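Local coordinates for protein alanine racemase 1 (Caldanaerobacter subterraneus subsp. tengcongensis MB4, PDB 4Y2W) that belongs to the alanine racemase family and pairs an N-terminal parallel beta/alpha barrel with a C-terminal domain rich in beta strands, at residues S167-A172 with K204-A209. The protein carries 1 engineered substitution. Residues are numbered along the deposited sequence; the frame is centred on the assembly and turned at random.
With PO4 (phosphate ion), chain C.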
loop_
_atom_site.group_PDB
_atom_site.type_symbol
_atom_site.label_atom_id
_atom_site.label_comp_id
_atom_site.label_asym_id
_atom_site.label_seq_id
_atom_site.Cartn_x
_atom_site.Cartn_y
_atom_site.Cartn_z
ATOM N N SER A 167 -19.115 -5.676 -20.890
ATOM C CA SER A 167 -19.800 -4.916 -19.853
ATOM C C SER A 167 -19.430 -5.516 -18.492
ATOM O O SER A 167 -18.581 -6.408 -18.415
ATOM C CB SER A 167 -21.314 -4.954 -20.078
ATOM O OG SER A 167 -21.980 -4.009 -19.258
ATOM N N HIS A 168 -20.069 -5.028 -17.430
ATOM C CA HIS A 168 -19.734 -5.422 -16.060
ATOM C C HIS A 168 -20.992 -5.435 -15.188
ATOM O O HIS A 168 -21.775 -4.480 -15.216
ATOM C CB HIS A 168 -18.705 -4.439 -15.487
ATOM C CG HIS A 168 -17.903 -4.986 -14.345
ATOM N ND1 HIS A 168 -16.673 -5.582 -14.520
ATOM C CD2 HIS A 168 -18.147 -5.010 -13.014
ATOM C CE1 HIS A 168 -16.198 -5.961 -13.346
ATOM N NE2 HIS A 168 -17.073 -5.625 -12.415
ATOM N N PHE A 169 -21.181 -6.511 -14.423
ATOM C CA PHE A 169 -22.352 -6.645 -13.550
ATOM C C PHE A 169 -22.218 -5.759 -12.314
ATOM O O PHE A 169 -21.159 -5.725 -11.686
ATOM C CB PHE A 169 -22.555 -8.102 -13.108
ATOM C CG PHE A 169 -23.033 -9.015 -14.205
ATOM C CD1 PHE A 169 -24.233 -8.766 -14.864
ATOM C CD2 PHE A 169 -22.299 -10.138 -14.564
ATOM C CE1 PHE A 169 -24.678 -9.608 -15.868
ATOM C CE2 PHE A 169 -22.743 -10.985 -15.567
ATOM C CZ PHE A 169 -23.933 -10.719 -16.219
ATOM N N ALA A 170 -23.301 -5.068 -11.959
ATOM C CA ALA A 170 -23.309 -4.150 -10.818
ATOM C C ALA A 170 -23.567 -4.841 -9.481
ATOM O O ALA A 170 -23.073 -4.384 -8.451
ATOM C CB ALA A 170 -24.336 -3.051 -11.034
ATOM N N ALA A 171 -24.339 -5.927 -9.488
ATOM C CA ALA A 171 -24.708 -6.614 -8.245
ATOM C C ALA A 171 -24.704 -8.136 -8.385
ATOM O O ALA A 171 -25.609 -8.811 -7.893
ATOM C CB ALA A 171 -26.069 -6.125 -7.764
ATOM N N ALA A 172 -23.677 -8.670 -9.041
ATOM C CA ALA A 172 -23.496 -10.121 -9.144
ATOM C C ALA A 172 -22.965 -10.704 -7.829
ATOM O O ALA A 172 -23.360 -11.803 -7.427
ATOM C CB ALA A 172 -22.561 -10.461 -10.295
ATOM N N LYS A 204 -17.302 -11.439 -27.028
ATOM C CA LYS A 204 -18.327 -10.893 -26.148
ATOM C C LYS A 204 -18.100 -11.485 -24.764
ATOM O O LYS A 204 -17.983 -12.708 -24.623
ATOM C CB LYS A 204 -19.728 -11.259 -26.649
ATOM C CG LYS A 204 -19.962 -10.965 -28.128
ATOM C CD LYS A 204 -21.389 -11.265 -28.566
ATOM C CE LYS A 204 -21.725 -12.752 -28.553
ATOM N NZ LYS A 204 -20.929 -13.532 -29.539
ATOM N N HIS A 205 -18.019 -10.625 -23.752
ATOM C CA HIS A 205 -17.804 -11.078 -22.374
ATOM C C HIS A 205 -18.368 -10.095 -21.363
ATOM O O HIS A 205 -18.440 -8.898 -21.618
ATOM C CB HIS A 205 -16.317 -11.337 -22.104
ATOM C CG HIS A 205 -15.417 -10.189 -22.445
ATOM N ND1 HIS A 205 -14.712 -9.488 -21.491
ATOM C CD2 HIS A 205 -15.088 -9.634 -23.636
ATOM C CE1 HIS A 205 -13.995 -8.546 -22.078
ATOM N NE2 HIS A 205 -14.206 -8.614 -23.379
ATOM N N ILE A 206 -18.782 -10.621 -20.216
ATOM C CA ILE A 206 -19.441 -9.814 -19.189
ATOM C C ILE A 206 -19.242 -10.333 -17.756
ATOM O O ILE A 206 -19.301 -9.557 -16.803
ATOM C CB ILE A 206 -20.952 -9.689 -19.507
ATOM C CG1 ILE A 206 -21.619 -8.622 -18.634
ATOM C CG2 ILE A 206 -21.652 -11.035 -19.354
ATOM C CD1 ILE A 206 -22.997 -8.220 -19.118
ATOM N N ALA A 207 -18.992 -11.632 -17.605
ATOM C CA ALA A 207 -18.973 -12.271 -16.292
ATOM C C ALA A 207 -17.653 -12.093 -15.538
ATOM O O ALA A 207 -16.582 -12.438 -16.047
ATOM C CB ALA A 207 -19.288 -13.753 -16.440
ATOM N N ASN A 208 -17.752 -11.546 -14.325
ATOM C CA ASN A 208 -16.676 -11.619 -13.330
ATOM C C ASN A 208 -16.920 -12.846 -12.439
ATOM O O ASN A 208 -17.875 -13.588 -12.670
ATOM C CB ASN A 208 -16.598 -10.322 -12.509
ATOM C CG ASN A 208 -17.898 -9.998 -11.779
ATOM O OD1 ASN A 208 -18.958 -10.551 -12.085
ATOM N ND2 ASN A 208 -17.820 -9.085 -10.813
ATOM N N ALA A 209 -16.072 -13.064 -11.434
ATOM C CA ALA A 209 -16.147 -14.274 -10.591
ATOM C C ALA A 209 -17.554 -14.611 -10.066
ATOM O O ALA A 209 -17.950 -15.777 -10.051
ATOM C CB ALA A 209 -15.166 -14.165 -9.430
HETATM P P PO4 C . -13.399 -10.144 -9.909
HETATM O O1 PO4 C . -13.394 -11.645 -9.731
HETATM O O2 PO4 C . -14.752 -9.577 -9.537
HETATM O O3 PO4 C . -13.101 -9.812 -11.355
HETATM O O4 PO4 C . -12.346 -9.530 -9.014
#
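Ser-167 and Ile-206 lie abreast, CA atoms 5.0 Å apart, and a weak hydrogen bond runs from Ser-167 N to His-205 O at 3.4 Å. This is where two neighbouring parallel strands of the eight-stranded alpha/beta (TIM) barrel, 160-166 and 203-208, begin to part. The 167-172 segment turns into the loop before helix 177-195, while 204-209 runs on to helix 209-214. Ile-206 CA still touches Ser-167 O in a CA-H...O contact of 3.6 Å, and Arg-224 NH2 of strand 222-224 hydrogen-bonds the same oxygen. Ser-167 OG is hydrogen-bonded to Ile-132 O and Thr-134 OG1.

Ile-206 carries most of the apolar contact. Ile-206 CG1 is anti to the backbone N (chi1 -168°), which sets it over one face of the Phe-169 ring as a CH-pi contact, 4.1 Å from the centroid. Ile-206 CD1 goes on to Ser-167 CB at 3.8 Å. CG2 meets the ring at CZ and CE2. Asn-208 OD1 lies at the edge of the same ring, near its plane.

The His-168 ring belongs to the alanine pocket, and His-168 NE2 is 3.9 Å from Asn-208 ND2, with ring and amide planes 61° apart. Asn-208 is the N-cap residue of helix 209-214, where a phosphate ion, probably from the crystallisation liquor, is weakly held. Asn-208 ND2 donates a weak hydrogen bond to phosphate O2 at 3.4 Å, and Ala-209 N another weak one to phosphate O1 at 3.5 Å.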